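Putative cytochrome C (Sinorhizobium meliloti, PDB 4PWA) is a c-type cytochrome that carries a covalently bound heme c and probably transfers electrons in bacterial sulfite oxidation. Local coordinates at residues E15-E18 and P19-A22; N56-G59 and P60-A63. All coordinates share one frame; numbering follows the deposited sequence. Where two conformers were deposited one is given.

Contact 1 of 2, residues E15-E18 and P19-A22; sequences ERSE and PQCA. With HEC (heme c), chain E.
Ser17 OG accepts the backbone N-H of Cys21 at 3.0 Å, a fairly straight bond (153° at the hydrogen), just where the chain enters the CXXCH heme-binding motif of a c-type cytochrome. Cys21 itself is tied to the heme by a thioether, its SG 1.8 Å from CAB of heme c, and Cys24 and His25 complete the motif. With chi1 at 46°, the Ser17 hydroxyl sits between its own N and carbonyl carbon and reaches across the turn, where it lies 3.1 Å from Gln20 CA. The same hydroxyl is also hydrogen-bonded to Ile12 O, so this buried group links the last part of helix 4-16 to the start of the short helix 21-24. Around the turn, Gln20 folds its side chain back over the helix end: CG passes 3.2 Å from Ser17 O, and NE2 donates to Glu15 O at 3.2 Å, approaching tilted 23° from the carbonyl plane along a bent line. An alanine in place of Gln20 would probably leave Glu15 O without this amide donor and lose the CG contact with Ser17 O. Farther out, the peptide between Glu18 and Pro19 is cis, and Glu31 of the second subunit packs on both residues. Pro19 also borders the heme, its carbonyl O 3.5 Å from the methyl carbon CMC.

Contact 2 of 2, residues N56-G59 and P60-A63; sequences NGIG and PMPA. With HEC (heme c), chain E.
Met61 reaches from the loop to the iron with CG anti to the backbone N (chi1 -178°) and chi2 extended, bending at chi3 to lay CE near porphyrin nitrogen NB, while Ile58, with CG1 likewise anti (chi1 168°), spans the two propionates, CG1 beside one and CD1 beside the other. The Met61 thioether sulfur SD binds the heme iron at 2.4 Å, and His25 NE2 is the other axial ligand. Behind the sulfur, residues 58 to 61 form a type II' beta turn. Met61 N donates to Ile58 O at 3.0 Å, and Ile58 N returns a bond to Met61 O at 3.2 Å, making a single antiparallel hydrogen-bonded pair. A water lies within hydrogen-bonding distance of both Gly59 O and Met61 O. Gly59, at the turn's second position, has positive phi, and a side chain there would run into propionate oxygen O2D of the heme; at Gly57, likewise of positive phi, one would strike Met61 O. Ile58 CG2 meets Met61 CB at 4.1 Å, and Ile58 CD1 approaches heme CGA at 3.7 Å. Pro60 CD lies 3.4 Å from heme O2D, and Glu42 of the second subunit packs on Pro60. The site thus pairs a thioether sulfur with an imidazole nitrogen, the His/Met ligation common in class I cytochromes c; a soft sulfur ligand of this kind generally favours ferrous iron and is likely to raise the heme potential.

Overall arrangement
From the N terminus, helix 4-16 leads into contact 1 (residues 15-22), whose turn around 17-20 joins that helix to helix 21-24 and to the covalent attachment of the heme. The chain then passes through His25, strands 26-27 and 32-33, and helices 40-43 and 47-56, with Arg49 hydrogen-bonded to the heme, before contact 2 closes the loop leading toward helix 69-82. The two lie in series, neither nested nor crossed; the centres of contacts 1 and 2 are 14 Å apart, and the two do not touch. The heme joins them: contact 1 reaches its edge, contact 2 an axial position. Both also meet the second subunit.

Contact 1 of 2, residues E15-E18 and P19-A22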
ATOM      1  N   GLU A  15      17.096   3.804   1.573  1.00 27.87           N
ATOM      2  CA  GLU A  15      17.360   4.346   2.911  0.50 28.93           C
ATOM      3  C   GLU A  15      17.731   5.824   2.927  1.00 28.73           C
ATOM      4  O   GLU A  15      17.137   6.597   3.649  1.00 29.47           O
ATOM      5  CB  GLU A  15      18.460   3.530   3.595  0.50 30.22           C
ATOM      6  CG  GLU A  15      18.036   2.113   3.947  0.50 31.65           C
ATOM      7  CD  GLU A  15      17.015   2.077   5.069  0.50 33.38           C
ATOM      8  OE1 GLU A  15      17.423   2.116   6.250  0.50 35.47           O
ATOM      9  OE2 GLU A  15      15.803   2.009   4.769  0.50 33.61           O
ATOM     10  N   ARG A  16      18.697   6.225   2.119  1.00 28.57           N
ATOM     11  CA  ARG A  16      19.233   7.604   2.215  1.00 28.79           C
ATOM     12  C   ARG A  16      18.327   8.715   1.679  1.00 28.11           C
ATOM     13  O   ARG A  16      18.319   9.824   2.223  1.00 28.90           O
ATOM     14  CB  ARG A  16      20.573   7.704   1.498  1.00 28.99           C
ATOM     15  CG  ARG A  16      21.594   6.679   1.934  1.00 29.74           C
ATOM     16  CD  ARG A  16      22.948   7.085   1.389  1.00 30.11           C
ATOM     17  NE  ARG A  16      23.979   6.120   1.683  1.00 30.55           N
ATOM     18  CZ  ARG A  16      25.246   6.245   1.313  1.00 31.57           C
ATOM     19  NH1 ARG A  16      25.640   7.303   0.616  1.00 31.81           N
ATOM     20  NH2 ARG A  16      26.123   5.304   1.641  1.00 32.33           N
ATOM     21  N   SER A  17      17.590   8.435   0.608  1.00 26.96           N
ATOM     22  CA  SER A  17      16.719   9.435  -0.006  1.00 26.78           C
ATOM     23  C   SER A  17      15.627   9.896   0.941  1.00 27.39           C
ATOM     24  O   SER A  17      15.149   9.127   1.755  1.00 27.91           O
ATOM     25  CB  SER A  17      16.090   8.886  -1.288  1.00 25.78           C
ATOM     26  OG  SER A  17      15.586   7.575  -1.101  1.00 25.20           O
ATOM     27  N   GLU A  18      15.241  11.158   0.829  1.00 28.23           N
ATOM     28  CA  GLU A  18      14.201  11.730   1.685  1.00 29.48           C
ATOM     29  C   GLU A  18      13.203  12.509   0.814  1.00 29.08           C
ATOM     30  O   GLU A  18      13.591  13.492   0.167  1.00 29.44           O
ATOM     31  CB  GLU A  18      14.823  12.662   2.735  1.00 31.19           C
ATOM     32  CG  GLU A  18      15.483  11.904   3.897  1.00 34.36           C
ATOM     33  CD  GLU A  18      16.036  12.802   4.997  1.00 38.57           C
ATOM     34  OE1 GLU A  18      15.531  13.939   5.177  1.00 41.83           O
ATOM     35  OE2 GLU A  18      16.985  12.360   5.691  1.00 41.07           O
ATOM     36  N   PRO A  19      11.944  12.034   0.735  1.00 28.14           N
ATOM     37  CA  PRO A  19      11.456  10.748   1.238  1.00 27.41           C
ATOM     38  C   PRO A  19      12.113   9.645   0.434  1.00 26.11           C
ATOM     39  O   PRO A  19      12.687   9.927  -0.608  1.00 25.23           O
ATOM     40  CB  PRO A  19       9.946  10.807   0.966  1.00 27.65           C
ATOM     41  CG  PRO A  19       9.651  12.253   0.702  1.00 28.68           C
ATOM     42  CD  PRO A  19      10.875  12.798   0.077  1.00 28.59           C
ATOM     43  N   GLN A  20      12.056   8.408   0.903  1.00 26.05           N
ATOM     44  CA  GLN A  20      12.729   7.304   0.193  1.00 25.59           C
ATOM     45  C   GLN A  20      12.055   6.976  -1.154  1.00 24.13           C
ATOM     46  O   GLN A  20      10.839   6.957  -1.250  1.00 22.94           O
ATOM     47  CB  GLN A  20      12.810   6.073   1.094  1.00 26.33           C
ATOM     48  CG  GLN A  20      13.831   6.252   2.206  1.00 29.51           C
ATOM     49  CD  GLN A  20      13.342   5.876   3.583  1.00 32.53           C
ATOM     50  OE1 GLN A  20      12.307   5.234   3.742  1.00 36.25           O
ATOM     51  NE2 GLN A  20      14.100   6.267   4.596  1.00 34.64           N
ATOM     52  N   CYS A  21      12.863   6.759  -2.195  1.00 23.51           N
ATOM     53  CA  CYS A  21      12.333   6.423  -3.521  1.00 22.85           C
ATOM     54  C   CYS A  21      11.414   5.224  -3.442  1.00 22.54           C
ATOM     55  O   CYS A  21      10.365   5.215  -4.081  1.00 22.04           O
ATOM     56  CB  CYS A  21      13.447   6.077  -4.514  1.00 22.98           C
ATOM     57  SG  CYS A  21      14.856   7.154  -4.522  1.00 23.73           S
ATOM     58  N   ALA A  22      11.823   4.223  -2.652  1.00 22.74           N
ATOM     59  CA  ALA A  22      11.075   2.967  -2.479  1.00 22.93           C
ATOM     60  C   ALA A  22       9.669   3.159  -1.933  1.00 23.29           C
ATOM     61  O   ALA A  22       8.805   2.320  -2.173  1.00 23.67           O
ATOM     62  CB  ALA A  22      11.847   1.980  -1.573  1.00 22.90           C
TER
HETATM   63 FE   HEC E 201       9.961   9.730  -8.368  1.00 19.58          FE
HETATM   64  CHA HEC E 201       8.584  10.427 -11.405  1.00 19.97           C
HETATM   65  CHB HEC E 201      12.660   8.363  -9.842  1.00 20.25           C
HETATM   66  CHC HEC E 201      11.477   9.563  -5.331  1.00 21.15           C
HETATM   67  CHD HEC E 201       7.006  10.352  -6.823  1.00 20.93           C
HETATM   68  NA  HEC E 201      10.537   9.493 -10.257  1.00 19.81           N
HETATM   69  C1A HEC E 201       9.793   9.778 -11.380  1.00 20.40           C
HETATM   70  C2A HEC E 201      10.521   9.311 -12.543  1.00 21.45           C
HETATM   71  C3A HEC E 201      11.639   8.728 -12.124  1.00 20.25           C
HETATM   72  C4A HEC E 201      11.664   8.819 -10.671  1.00 20.67           C
HETATM   73  CMA HEC E 201      12.697   8.075 -13.026  1.00 19.21           C
HETATM   74  CAA HEC E 201      10.052   9.458 -14.006  1.00 21.69           C
HETATM   75  CBA HEC E 201      10.307  10.900 -14.419  1.00 23.18           C
HETATM   76  CGA HEC E 201      10.014  11.113 -15.884  1.00 25.31           C
HETATM   77  O1A HEC E 201      10.927  11.603 -16.596  1.00 25.75           O
HETATM   78  O2A HEC E 201       8.880  10.800 -16.352  1.00 26.75           O
HETATM   79  NB  HEC E 201      11.714   9.094  -7.725  1.00 19.86           N
HETATM   80  C1B HEC E 201      12.743   8.617  -8.498  1.00 20.13           C
HETATM   81  C2B HEC E 201      13.919   8.499  -7.665  1.00 20.21           C
HETATM   82  C3B HEC E 201      13.574   8.787  -6.421  1.00 20.58           C
HETATM   83  C4B HEC E 201      12.196   9.201  -6.436  1.00 21.13           C
HETATM   84  CMB HEC E 201      15.288   7.922  -8.086  1.00 20.61           C
HETATM   85  CAB HEC E 201      14.497   8.774  -5.183  1.00 20.18           C
HETATM   86  CBB HEC E 201      15.567   9.875  -5.241  1.00 21.28           C
HETATM   87  NC  HEC E 201       9.339   9.879  -6.446  1.00 19.21           N
HETATM   88  C1C HEC E 201      10.131   9.842  -5.322  1.00 20.68           C
HETATM   89  C2C HEC E 201       9.419  10.421  -4.200  1.00 18.90           C
HETATM   90  C3C HEC E 201       8.121  10.419  -4.555  1.00 19.89           C
HETATM   91  C4C HEC E 201       8.093  10.212  -6.006  1.00 20.72           C
HETATM   92  CMC HEC E 201       9.948  10.211  -2.770  1.00 16.82           C
HETATM   93  CAC HEC E 201       6.838  10.751  -3.729  1.00 19.42           C
HETATM   94  CBC HEC E 201       6.848  11.460  -2.358  1.00 18.48           C
HETATM   95  ND  HEC E 201       8.100  10.292  -9.019  1.00 19.35           N
HETATM   96  C1D HEC E 201       7.016  10.505  -8.184  1.00 19.83           C
HETATM   97  C2D HEC E 201       5.868  10.923  -8.952  1.00 17.51           C
HETATM   98  C3D HEC E 201       6.347  10.955 -10.393  1.00 18.77           C
HETATM   99  C4D HEC E 201       7.736  10.537 -10.337  1.00 19.84           C
HETATM  100  CMD HEC E 201       4.459  11.249  -8.422  1.00 17.12           C
HETATM  101  CAD HEC E 201       5.510  11.332 -11.638  1.00 19.51           C
HETATM  102  CBD HEC E 201       5.944  12.698 -12.137  1.00 19.14           C
HETATM  103  CGD HEC E 201       4.973  13.187 -13.183  1.00 21.12           C
HETATM  104  O1D HEC E 201       5.086  12.727 -14.351  1.00 20.71           O
HETATM  105  O2D HEC E 201       4.108  14.049 -12.845  1.00 22.81           O

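Contact 2 of 2, residues N56-G59 and P60-A63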
ATOM      1  N   ASN A  56      15.733  17.905 -10.385  1.00 31.08           N
ATOM      2  CA  ASN A  56      14.827  19.036 -10.596  1.00 32.89           C
ATOM      3  C   ASN A  56      13.441  18.827 -10.019  1.00 31.97           C
ATOM      4  O   ASN A  56      12.689  19.780  -9.827  1.00 32.85           O
ATOM      5  CB  ASN A  56      14.652  19.295 -12.093  1.00 34.70           C
ATOM      6  CG  ASN A  56      15.957  19.596 -12.798  1.00 37.38           C
ATOM      7  OD1 ASN A  56      16.968  19.887 -12.173  1.00 39.14           O
ATOM      8  ND2 ASN A  56      15.930  19.534 -14.122  1.00 40.81           N
ATOM      9  N   GLY A  57      13.094  17.574  -9.759  1.00 30.17           N
ATOM     10  CA  GLY A  57      11.716  17.224  -9.506  1.00 29.69           C
ATOM     11  C   GLY A  57      10.952  17.261 -10.814  1.00 30.25           C
ATOM     12  O   GLY A  57      11.470  17.687 -11.847  1.00 31.83           O
ATOM     13  N   ILE A  58       9.712  16.809 -10.760  1.00 29.75           N
ATOM     14  CA  ILE A  58       8.851  16.737 -11.934  1.00 30.08           C
ATOM     15  C   ILE A  58       7.448  16.485 -11.422  1.00 29.75           C
ATOM     16  O   ILE A  58       7.231  15.565 -10.642  1.00 28.30           O
ATOM     17  CB  ILE A  58       9.288  15.600 -12.882  1.00 29.31           C
ATOM     18  CG1 ILE A  58       8.215  15.343 -13.950  1.00 29.63           C
ATOM     19  CG2 ILE A  58       9.595  14.338 -12.082  1.00 26.67           C
ATOM     20  CD1 ILE A  58       8.710  14.540 -15.114  1.00 30.52           C
ATOM     21  N   GLY A  59       6.504  17.315 -11.841  1.00 31.47           N
ATOM     22  CA  GLY A  59       5.131  17.197 -11.373  1.00 32.00           C
ATOM     23  C   GLY A  59       5.087  17.254  -9.859  1.00 31.50           C
ATOM     24  O   GLY A  59       5.761  18.083  -9.254  1.00 32.77           O
ATOM     25  N   PRO A  60       4.310  16.368  -9.228  1.00 30.83           N
ATOM     26  CA  PRO A  60       4.259  16.370  -7.769  1.00 30.91           C
ATOM     27  C   PRO A  60       5.468  15.709  -7.070  1.00 29.43           C
ATOM     28  O   PRO A  60       5.545  15.743  -5.836  1.00 29.99           O
ATOM     29  CB  PRO A  60       2.951  15.624  -7.459  1.00 31.05           C
ATOM     30  CG  PRO A  60       2.665  14.798  -8.656  1.00 30.32           C
ATOM     31  CD  PRO A  60       3.412  15.360  -9.822  1.00 30.83           C
ATOM     32  N   MET A  61       6.400  15.138  -7.833  1.00 27.98           N
ATOM     33  CA  MET A  61       7.638  14.620  -7.261  1.00 26.74           C
ATOM     34  C   MET A  61       8.563  15.749  -6.841  1.00 27.55           C
ATOM     35  O   MET A  61       8.937  16.581  -7.659  1.00 28.76           O
ATOM     36  CB  MET A  61       8.385  13.730  -8.255  1.00 25.57           C
ATOM     37  CG  MET A  61       9.652  13.153  -7.666  1.00 24.56           C
ATOM     38  SD  MET A  61      10.503  12.028  -8.772  1.00 24.18           S
ATOM     39  CE  MET A  61      12.197  12.349  -8.298  1.00 21.58           C
ATOM     40  N   PRO A  62       8.975  15.763  -5.565  1.00 27.85           N
ATOM     41  CA  PRO A  62       9.856  16.823  -5.109  1.00 28.63           C
ATOM     42  C   PRO A  62      11.272  16.695  -5.676  1.00 28.42           C
ATOM     43  O   PRO A  62      11.704  15.607  -6.039  1.00 26.55           O
ATOM     44  CB  PRO A  62       9.861  16.638  -3.583  1.00 28.85           C
ATOM     45  CG  PRO A  62       9.634  15.181  -3.386  1.00 27.37           C
ATOM     46  CD  PRO A  62       8.768  14.728  -4.531  1.00 26.95           C
ATOM     47  N   ALA A  63      11.954  17.833  -5.777  1.00 30.25           N
ATOM     48  CA  ALA A  63      13.364  17.891  -6.126  1.00 31.18           C
ATOM     49  C   ALA A  63      14.208  17.490  -4.912  1.00 31.33           C
ATOM     50  O   ALA A  63      13.812  17.707  -3.756  1.00 31.71           O
ATOM     51  CB  ALA A  63      13.739  19.309  -6.575  1.00 32.62           C
TER
HETATM   52 FE   HEC E 201       9.961   9.730  -8.368  1.00 19.58          FE
HETATM   53  CHA HEC E 201       8.584  10.427 -11.405  1.00 19.97           C
HETATM   54  CHB HEC E 201      12.660   8.363  -9.842  1.00 20.25           C
HETATM   55  CHC HEC E 201      11.477   9.563  -5.331  1.00 21.15           C
HETATM   56  CHD HEC E 201       7.006  10.352  -6.823  1.00 20.93           C
HETATM   57  NA  HEC E 201      10.537   9.493 -10.257  1.00 19.81           N
HETATM   58  C1A HEC E 201       9.793   9.778 -11.380  1.00 20.40           C
HETATM   59  C2A HEC E 201      10.521   9.311 -12.543  1.00 21.45           C
HETATM   60  C3A HEC E 201      11.639   8.728 -12.124  1.00 20.25           C
HETATM   61  C4A HEC E 201      11.664   8.819 -10.671  1.00 20.67           C
HETATM   62  CMA HEC E 201      12.697   8.075 -13.026  1.00 19.21           C
HETATM   63  CAA HEC E 201      10.052   9.458 -14.006  1.00 21.69           C
HETATM   64  CBA HEC E 201      10.307  10.900 -14.419  1.00 23.18           C
HETATM   65  CGA HEC E 201      10.014  11.113 -15.884  1.00 25.31           C
HETATM   66  O1A HEC E 201      10.927  11.603 -16.596  1.00 25.75           O
HETATM   67  O2A HEC E 201       8.880  10.800 -16.352  1.00 26.75           O
HETATM   68  NB  HEC E 201      11.714   9.094  -7.725  1.00 19.86           N
HETATM   69  C1B HEC E 201      12.743   8.617  -8.498  1.00 20.13           C
HETATM   70  C2B HEC E 201      13.919   8.499  -7.665  1.00 20.21           C
HETATM   71  C3B HEC E 201      13.574   8.787  -6.421  1.00 20.58           C
HETATM   72  C4B HEC E 201      12.196   9.201  -6.436  1.00 21.13           C
HETATM   73  CMB HEC E 201      15.288   7.922  -8.086  1.00 20.61           C
HETATM   74  CAB HEC E 201      14.497   8.774  -5.183  1.00 20.18           C
HETATM   75  CBB HEC E 201      15.567   9.875  -5.241  1.00 21.28           C
HETATM   76  NC  HEC E 201       9.339   9.879  -6.446  1.00 19.21           N
HETATM   77  C1C HEC E 201      10.131   9.842  -5.322  1.00 20.68           C
HETATM   78  C2C HEC E 201       9.419  10.421  -4.200  1.00 18.90           C
HETATM   79  C3C HEC E 201       8.121  10.419  -4.555  1.00 19.89           C
HETATM   80  C4C HEC E 201       8.093  10.212  -6.006  1.00 20.72           C
HETATM   81  CMC HEC E 201       9.948  10.211  -2.770  1.00 16.82           C
HETATM   82  CAC HEC E 201       6.838  10.751  -3.729  1.00 19.42           C
HETATM   83  CBC HEC E 201       6.848  11.460  -2.358  1.00 18.48           C
HETATM   84  ND  HEC E 201       8.100  10.292  -9.019  1.00 19.35           N
HETATM   85  C1D HEC E 201       7.016  10.505  -8.184  1.00 19.83           C
HETATM   86  C2D HEC E 201       5.868  10.923  -8.952  1.00 17.51           C
HETATM   87  C3D HEC E 201       6.347  10.955 -10.393  1.00 18.77           C
HETATM   88  C4D HEC E 201       7.736  10.537 -10.337  1.00 19.84           C
HETATM   89  CMD HEC E 201       4.459  11.249  -8.422  1.00 17.12           C
HETATM   90  CAD HEC E 201       5.510  11.332 -11.638  1.00 19.51           C
HETATM   91  CBD HEC E 201       5.944  12.698 -12.137  1.00 19.14           C
HETATM   92  CGD HEC E 201       4.973  13.187 -13.183  1.00 21.12           C
HETATM   93  O1D HEC E 201       5.086  12.727 -14.351  1.00 20.71           O
HETATM   94  O2D HEC E 201       4.108  14.049 -12.845  1.00 22.81           O
HETATM   95  O   HOH W   1       8.204  19.060  -7.861  1.00 46.68           O